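Local atomic coordinates of orotidine 5'-phosphate decarboxylase (PDB entry 3V75), a protein that probably catalyses the decarboxylation of orotidine 5'-phosphate to UMP and carbon dioxide, the last step of de novo UMP synthesis. Residues A49-D54 / G272-G277; A62-F67 / A87-F92. All coordinates share one frame; numbering follows the deposited sequence.

Both contacts are largely buried and lie in the helical layer outside the barrel, each about 19 Å from the chain's centre and 13 Å from one another, centre to centre. Contact 1 joins the short helices that follow the first and last strands; contact 2 sets helix 61-75 against the short helix after the second strand. In each a single leucine does most of the touching, against a leucine and backbone in contact 1, against two phenylalanine rings in contact 2. Their surroundings differ more: no other chain reaches contact 1, whereas contact 2 carries charged side chains into the subunit interface. Leu52 bridges the two, packing against Phe67 and Arg91.

Contact 1: A49-D54 / G272-G277; sequences ASLLAD and GVLRHG
At the seam where the barrel closes, Leu51 of helix 49-54, just after the first strand, packs on Leu274 and Arg275, in the short helix after the last strand and the turn that follows it. The two leucine side chains cross at about a right angle. CD1 of Leu51 rests 3.8 Å from CD1 of Leu274 and equally close to its CB. That CB already points at Leu51, and with CG beside the backbone N (chi1 -61°) the CD1 of Leu274 meets the same methyl. The other branch of Leu51 covers backbone: its CD2 is 3.9 Å from Leu274 O and 4.1 Å from the CA of Arg275, the second residue of a type I turn that starts at Leu274, while the rest of Arg275 leads away. Leu274 O takes hydrogen bonds from Gly277 N, closing the turn, and from Trp55 NE1. Helix 61-75 completes the surroundings, with Phe67 against Leu51 and Val71 against Leu274. Shortening Leu51 to an alanine would probably open a gap beside Leu274 CD1 and uncover the backbone at the start of the turn. Joining the first and last beta-alpha units in this way belongs to the closure of a (beta/alpha)8, or TIM, barrel.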
ATOM      1  N   ALA A  49     -11.002  15.022   5.197  1.00 13.05           N
ATOM      2  CA  ALA A  49     -11.331  16.212   5.973  1.00 15.78           C
ATOM      3  C   ALA A  49     -12.313  17.159   5.256  1.00 14.53           C
ATOM      4  O   ALA A  49     -13.159  17.743   5.925  1.00 18.10           O
ATOM      5  CB  ALA A  49     -10.050  16.983   6.400  1.00 19.34           C
ATOM      6  N   SER A  50     -12.196  17.299   3.921  1.00 20.12           N
ATOM      7  CA  SER A  50     -13.094  18.151   3.127  0.50 23.64           C
ATOM      8  C   SER A  50     -14.543  17.690   3.348  1.00 26.24           C
ATOM      9  O   SER A  50     -15.404  18.462   3.780  1.00 23.53           O
ATOM     10  CB  SER A  50     -12.712  18.034   1.643  0.50 18.97           C
ATOM     11  OG  SER A  50     -13.340  18.998   0.837  0.50 29.02           O
ATOM     12  N   LEU A  51     -14.810  16.412   3.044  1.00 16.56           N
ATOM     13  CA  LEU A  51     -16.192  15.890   3.176  1.00 14.74           C
ATOM     14  C   LEU A  51     -16.678  15.962   4.615  1.00 12.40           C
ATOM     15  O   LEU A  51     -17.854  16.263   4.862  1.00 14.84           O
ATOM     16  CB  LEU A  51     -16.358  14.467   2.603  1.00 14.74           C
ATOM     17  CG  LEU A  51     -16.819  14.333   1.134  1.00 15.87           C
ATOM     18  CD1 LEU A  51     -16.632  12.910   0.592  1.00 17.17           C
ATOM     19  CD2 LEU A  51     -18.299  14.830   0.966  1.00 13.76           C
ATOM     20  N   LEU A  52     -15.800  15.677   5.588  1.00 15.46           N
ATOM     21  CA  LEU A  52     -16.241  15.758   6.981  1.00 14.47           C
ATOM     22  C   LEU A  52     -16.672  17.206   7.325  1.00 17.83           C
ATOM     23  O   LEU A  52     -17.725  17.409   7.938  1.00 19.81           O
ATOM     24  CB  LEU A  52     -15.136  15.317   7.963  1.00 14.30           C
ATOM     25  CG  LEU A  52     -14.718  13.838   7.955  1.00 12.33           C
ATOM     26  CD1 LEU A  52     -13.563  13.578   8.944  1.00 11.93           C
ATOM     27  CD2 LEU A  52     -15.903  12.959   8.305  1.00 14.18           C
ATOM     28  N   ALA A  53     -15.865  18.186   6.909  1.00 18.25           N
ATOM     29  CA  ALA A  53     -16.189  19.594   7.172  1.00 25.53           C
ATOM     30  C   ALA A  53     -17.499  19.912   6.437  1.00 25.31           C
ATOM     31  O   ALA A  53     -18.385  20.546   7.022  1.00 25.17           O
ATOM     32  CB  ALA A  53     -15.073  20.510   6.718  1.00 25.40           C
ATOM     33  N   ASP A  54     -17.615  19.496   5.178  1.00 19.44           N
ATOM     34  CA  ASP A  54     -18.879  19.687   4.442  1.00 21.56           C
ATOM     35  C   ASP A  54     -20.100  19.116   5.208  1.00 18.60           C
ATOM     36  O   ASP A  54     -21.197  19.729   5.195  1.00 22.67           O
ATOM     37  CB  ASP A  54     -18.831  19.047   3.048  1.00 29.08           C
ATOM     38  CG  ASP A  54     -17.875  19.763   2.060  1.00 26.47           C
ATOM     39  OD1 ASP A  54     -17.439  20.905   2.339  1.00 35.48           O
ATOM     40  OD2 ASP A  54     -17.565  19.161   0.990  1.00 33.15           O
ATOM     41  N   GLY A 272     -20.388  12.591  -5.863  1.00  8.62           N
ATOM     42  CA  GLY A 272     -21.719  12.676  -6.454  1.00  9.91           C
ATOM     43  C   GLY A 272     -22.802  12.132  -5.550  1.00  8.00           C
ATOM     44  O   GLY A 272     -23.982  12.563  -5.644  1.00  8.58           O
ATOM     45  N   VAL A 273     -22.449  11.163  -4.697  1.00  7.15           N
ATOM     46  CA  VAL A 273     -23.380  10.684  -3.672  1.00  8.13           C
ATOM     47  C   VAL A 273     -23.093  11.311  -2.303  1.00  7.10           C
ATOM     48  O   VAL A 273     -23.997  11.854  -1.648  1.00  7.80           O
ATOM     49  CB  VAL A 273     -23.359   9.125  -3.558  1.00  7.90           C
ATOM     50  CG1 VAL A 273     -24.113   8.647  -2.331  1.00  8.29           C
ATOM     51  CG2 VAL A 273     -23.965   8.503  -4.835  1.00  8.37           C
ATOM     52  N   LEU A 274     -21.842  11.249  -1.880  1.00  7.67           N
ATOM     53  CA  LEU A 274     -21.478  11.649  -0.532  1.00  7.07           C
ATOM     54  C   LEU A 274     -21.720  13.109  -0.202  1.00  8.59           C
ATOM     55  O   LEU A 274     -21.943  13.436   0.980  1.00 10.02           O
ATOM     56  CB  LEU A 274     -20.006  11.293  -0.233  1.00  8.03           C
ATOM     57  CG  LEU A 274     -19.693   9.780  -0.323  1.00  9.15           C
ATOM     58  CD1 LEU A 274     -18.172   9.547  -0.204  1.00  9.30           C
ATOM     59  CD2 LEU A 274     -20.452   8.931   0.753  1.00 10.10           C
ATOM     60  N   ARG A 275     -21.658  13.998  -1.196  1.00  7.20           N
ATOM     61  CA  ARG A 275     -21.877  15.415  -0.866  1.00  9.07           C
ATOM     62  C   ARG A 275     -23.284  15.668  -0.345  1.00 10.20           C
ATOM     63  O   ARG A 275     -23.537  16.731   0.240  1.00 11.35           O
ATOM     64  CB  ARG A 275     -21.645  16.325  -2.070  1.00 10.94           C
ATOM     65  CG  ARG A 275     -22.676  16.209  -3.183  1.00  8.77           C
ATOM     66  CD  ARG A 275     -22.314  17.206  -4.278  1.00 10.75           C
ATOM     67  NE  ARG A 275     -23.246  17.202  -5.398  1.00 12.27           N
ATOM     68  CZ  ARG A 275     -24.382  17.891  -5.435  1.00 15.75           C
ATOM     69  NH1 ARG A 275     -24.752  18.605  -4.383  1.00 15.66           N
ATOM     70  NH2 ARG A 275     -25.158  17.830  -6.519  1.00 20.43           N
ATOM     71  N   HIS A 276     -24.203  14.725  -0.565  1.00  8.33           N
ATOM     72  CA  HIS A 276     -25.587  14.887  -0.106  1.00  9.09           C
ATOM     73  C   HIS A 276     -25.806  14.540   1.353  1.00 10.55           C
ATOM     74  O   HIS A 276     -26.860  14.851   1.904  1.00 11.33           O
ATOM     75  CB  HIS A 276     -26.527  14.090  -0.990  1.00  8.28           C
ATOM     76  CG  HIS A 276     -26.539  14.592  -2.391  1.00  9.35           C
ATOM     77  ND1 HIS A 276     -27.200  15.743  -2.745  1.00 12.02           N
ATOM     78  CD2 HIS A 276     -25.921  14.136  -3.511  1.00  9.85           C
ATOM     79  CE1 HIS A 276     -27.016  15.966  -4.040  1.00 12.30           C
ATOM     80  NE2 HIS A 276     -26.245  15.007  -4.528  1.00 10.55           N
ATOM     81  N   GLY A 277     -24.834  13.905   2.001  1.00 10.49           N
ATOM     82  CA  GLY A 277     -24.925  13.693   3.430  1.00 12.83           C
ATOM     83  C   GLY A 277     -24.796  15.025   4.157  1.00 11.16           C
ATOM     84  O   GLY A 277     -24.346  16.036   3.591  1.00 13.57           O
TER

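Contact 2: A62-F67 / A87-F92; sequences AGLERF and AFFERF
Leu64 of helix 61-75 carries this contact, setting both methyl groups against Phe89 and Phe92, and CD1 also against the carbonyl of Phe88.

The apolar part comes first. With CG anti to the backbone N (chi1 177°), Leu64 carries its branches to the rings of Phe89 and Phe92, and both branches lie against the two rings. CD1 lies over one face of the Phe89 ring, 4.0 Å above its plane and displaced toward the rim, while CD2 is 4.0 Å from Phe89 CD1. CD2 also meets Phe92 CD2 at 3.8 Å, approaching that ring obliquely, and the side chains of Leu64 and Phe92 run past each other in opposite directions. Val99 of helix 93-109 packs on both Leu64 and Phe89.

Backbone is met once: Leu64 CD1 sits 3.6 Å from Phe88 O, a simple van der Waals touch. That carbonyl takes a weak hydrogen bond from Arg91 NE, 3.0 Å long and bent to 128° at the hydrogen.

The charges flank the apolar group: Arg91 beside it, Glu90 pointing away from helix 61-75. Phe92 CZ lies 3.2 Å above the Arg91 guanidinium plane, off to its rim, and so covers part of one face of the charged group. Arg91 NH1 makes salt bridges to Asp59 and to Glu132 of the second subunit, and NH2 hydrogen-bonds to Pro47 O, which probably keeps the guanidinium from turning, while Glu90 forms salt bridges through OE2 with Arg120 of its own chain and through OE1 with Arg120 of the second subunit.

Helix 61-75 belongs to the crossover from strand 42-45 to strand 81-84; here, with the Phe88 side chain about 9 Å from that of Lys119, the predicted proton donor, it packs on the short helix that follows strand 81-84, the side-by-side packing of successive beta-alpha units round a (beta/alpha)8 barrel.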
ATOM      1  N   ALA A  62     -14.039  10.893  16.064  1.00 13.89           N
ATOM      2  CA  ALA A  62     -15.497  10.961  16.282  1.00 15.97           C
ATOM      3  C   ALA A  62     -16.249  11.368  14.995  1.00 13.48           C
ATOM      4  O   ALA A  62     -17.309  10.810  14.693  1.00 16.70           O
ATOM      5  CB  ALA A  62     -15.824  11.928  17.435  1.00 19.82           C
ATOM      6  N   GLY A  63     -15.683  12.318  14.235  1.00 14.14           N
ATOM      7  CA  GLY A  63     -16.265  12.734  12.967  1.00 12.38           C
ATOM      8  C   GLY A  63     -16.220  11.621  11.932  1.00 15.88           C
ATOM      9  O   GLY A  63     -17.219  11.322  11.235  1.00 15.06           O
ATOM     10  N   LEU A  64     -15.044  10.996  11.828  1.00 12.96           N
ATOM     11  CA  LEU A  64     -14.846   9.820  10.970  1.00 15.91           C
ATOM     12  C   LEU A  64     -15.903   8.759  11.231  1.00 11.47           C
ATOM     13  O   LEU A  64     -16.513   8.188  10.297  1.00 12.16           O
ATOM     14  CB  LEU A  64     -13.472   9.211  11.291  1.00 13.83           C
ATOM     15  CG  LEU A  64     -13.109   7.932  10.535  1.00 12.94           C
ATOM     16  CD1 LEU A  64     -12.535   8.341   9.198  1.00 14.32           C
ATOM     17  CD2 LEU A  64     -12.019   7.165  11.319  1.00 14.68           C
ATOM     18  N   GLU A  65     -16.106   8.480  12.504  1.00 13.41           N
ATOM     19  CA  GLU A  65     -17.037   7.455  12.914  1.00 11.99           C
ATOM     20  C   GLU A  65     -18.500   7.824  12.586  1.00 15.97           C
ATOM     21  O   GLU A  65     -19.269   6.981  12.110  1.00 13.14           O
ATOM     22  CB  GLU A  65     -16.863   7.205  14.396  1.00 16.46           C
ATOM     23  CG  GLU A  65     -17.784   6.189  14.977  1.00 19.27           C
ATOM     24  CD  GLU A  65     -17.524   6.020  16.485  1.00 35.86           C
ATOM     25  OE1 GLU A  65     -17.398   7.056  17.221  1.00 39.80           O
ATOM     26  OE2 GLU A  65     -17.482   4.856  16.964  1.00 42.14           O
ATOM     27  N   ARG A  66     -18.887   9.078  12.846  1.00 13.34           N
ATOM     28  CA  ARG A  66     -20.269   9.490  12.558  1.00 14.12           C
ATOM     29  C   ARG A  66     -20.557   9.443  11.047  1.00 12.07           C
ATOM     30  O   ARG A  66     -21.635   8.997  10.609  1.00 11.88           O
ATOM     31  CB  ARG A  66     -20.494  10.901  13.092  1.00 15.44           C
ATOM     32  CG  ARG A  66     -21.906  11.416  12.852  1.00 16.42           C
ATOM     33  CD  ARG A  66     -22.916  10.559  13.618  1.00 20.92           C
ATOM     34  NE  ARG A  66     -23.592   9.560  12.765  1.00 23.73           N
ATOM     35  CZ  ARG A  66     -24.559   8.739  13.200  1.00 31.95           C
ATOM     36  NH1 ARG A  66     -24.953   8.806  14.474  1.00 28.69           N
ATOM     37  NH2 ARG A  66     -25.191   7.890  12.370  1.00 27.52           N
ATOM     38  N   PHE A  67     -19.592   9.904  10.261  1.00 10.73           N
ATOM     39  CA  PHE A  67     -19.702   9.885   8.796  1.00 11.22           C
ATOM     40  C   PHE A  67     -19.909   8.438   8.321  1.00 11.08           C
ATOM     41  O   PHE A  67     -20.831   8.129   7.548  1.00 10.79           O
ATOM     42  CB  PHE A  67     -18.410  10.443   8.206  1.00  9.94           C
ATOM     43  CG  PHE A  67     -18.351  10.448   6.707  1.00 10.05           C
ATOM     44  CD1 PHE A  67     -17.941   9.321   6.000  1.00 13.41           C
ATOM     45  CD2 PHE A  67     -18.659  11.603   5.987  1.00 11.55           C
ATOM     46  CE1 PHE A  67     -17.862   9.331   4.618  1.00 11.67           C
ATOM     47  CE2 PHE A  67     -18.564  11.628   4.577  1.00 11.67           C
ATOM     48  CZ  PHE A  67     -18.175  10.481   3.896  1.00 13.10           C
ATOM     49  N   ALA A  87      -6.866   4.887   3.448  1.00  4.42           N
ATOM     50  CA  ALA A  87      -6.003   5.980   3.904  1.00  5.23           C
ATOM     51  C   ALA A  87      -6.714   6.967   4.821  1.00  4.71           C
ATOM     52  O   ALA A  87      -6.125   7.523   5.736  1.00  5.71           O
ATOM     53  CB  ALA A  87      -5.387   6.736   2.712  1.00  5.57           C
ATOM     54  N   PHE A  88      -7.998   7.214   4.535  1.00  5.01           N
ATOM     55  CA  PHE A  88      -8.740   8.213   5.306  1.00  5.43           C
ATOM     56  C   PHE A  88      -9.040   7.742   6.730  1.00  7.52           C
ATOM     57  O   PHE A  88      -9.323   8.554   7.596  1.00  9.09           O
ATOM     58  CB  PHE A  88     -10.029   8.622   4.578  1.00  6.25           C
ATOM     59  CG  PHE A  88      -9.769   9.219   3.213  1.00  6.78           C
ATOM     60  CD1 PHE A  88      -8.802  10.200   3.041  1.00 11.61           C
ATOM     61  CD2 PHE A  88     -10.503   8.812   2.107  1.00  8.39           C
ATOM     62  CE1 PHE A  88      -8.570  10.754   1.737  1.00 10.99           C
ATOM     63  CE2 PHE A  88     -10.267   9.355   0.860  1.00  8.91           C
ATOM     64  CZ  PHE A  88      -9.301  10.309   0.691  1.00  8.92           C
ATOM     65  N   PHE A  89      -8.972   6.426   6.950  1.00  6.62           N
ATOM     66  CA  PHE A  89      -9.118   5.834   8.278  1.00  7.72           C
ATOM     67  C   PHE A  89      -7.721   5.741   8.945  1.00  7.69           C
ATOM     68  O   PHE A  89      -7.562   6.037  10.128  1.00  9.12           O
ATOM     69  CB  PHE A  89      -9.763   4.441   8.139  1.00  7.09           C
ATOM     70  CG  PHE A  89     -11.158   4.477   7.604  1.00  7.18           C
ATOM     71  CD1 PHE A  89     -12.257   4.432   8.475  1.00  6.61           C
ATOM     72  CD2 PHE A  89     -11.379   4.595   6.237  1.00  6.45           C
ATOM     73  CE1 PHE A  89     -13.567   4.485   7.993  1.00  7.32           C
ATOM     74  CE2 PHE A  89     -12.696   4.643   5.731  1.00  7.11           C
ATOM     75  CZ  PHE A  89     -13.798   4.587   6.626  1.00  7.92           C
ATOM     76  N   GLU A  90      -6.713   5.330   8.159  1.00  6.21           N
ATOM     77  CA  GLU A  90      -5.374   5.092   8.706  1.00  6.19           C
ATOM     78  C   GLU A  90      -4.766   6.357   9.270  1.00  7.58           C
ATOM     79  O   GLU A  90      -3.898   6.301  10.149  1.00  8.24           O
ATOM     80  CB  GLU A  90      -4.433   4.565   7.619  1.00  6.33           C
ATOM     81  CG  GLU A  90      -4.774   3.203   7.118  1.00  7.12           C
ATOM     82  CD  GLU A  90      -3.772   2.723   6.093  1.00  5.02           C
ATOM     83  OE1 GLU A  90      -2.558   3.005   6.249  1.00  7.07           O
ATOM     84  OE2 GLU A  90      -4.190   2.080   5.104  1.00  5.52           O
ATOM     85  N   ARG A  91      -5.188   7.514   8.743  1.00  7.14           N
ATOM     86  CA  ARG A  91      -4.634   8.788   9.222  1.00  7.29           C
ATOM     87  C   ARG A  91      -4.930   9.018  10.704  1.00  8.62           C
ATOM     88  O   ARG A  91      -4.251   9.815  11.351  1.00 10.05           O
ATOM     89  CB  ARG A  91      -5.117   9.977   8.353  1.00  9.04           C
ATOM     90  CG  ARG A  91      -6.595  10.263   8.504  1.00  9.83           C
ATOM     91  CD  ARG A  91      -7.076  11.122   7.331  1.00 10.18           C
ATOM     92  NE  ARG A  91      -8.518  11.411   7.392  1.00 11.92           N
ATOM     93  CZ  ARG A  91      -9.013  12.540   7.906  1.00 11.28           C
ATOM     94  NH1 ARG A  91      -8.193  13.460   8.418  1.00 14.06           N
ATOM     95  NH2 ARG A  91     -10.336  12.739   7.919  1.00 11.76           N
ATOM     96  N   PHE A  92      -5.926   8.303  11.237  1.00  7.83           N
ATOM     97  CA  PHE A  92      -6.217   8.352  12.676  1.00 10.25           C
ATOM     98  C   PHE A  92      -5.619   7.165  13.457  1.00 11.36           C
ATOM     99  O   PHE A  92      -5.952   6.970  14.623  1.00 14.82           O
ATOM    100  CB  PHE A  92      -7.734   8.489  12.929  1.00 10.79           C
ATOM    101  CG  PHE A  92      -8.316   9.760  12.369  1.00 11.01           C
ATOM    102  CD1 PHE A  92      -7.861  11.007  12.816  1.00 14.35           C
ATOM    103  CD2 PHE A  92      -9.255   9.710  11.344  1.00 12.68           C
ATOM    104  CE1 PHE A  92      -8.388  12.199  12.267  1.00 19.76           C
ATOM    105  CE2 PHE A  92      -9.786  10.904  10.789  1.00 14.44           C
ATOM    106  CZ  PHE A  92      -9.353  12.118  11.257  1.00 14.19           C
TER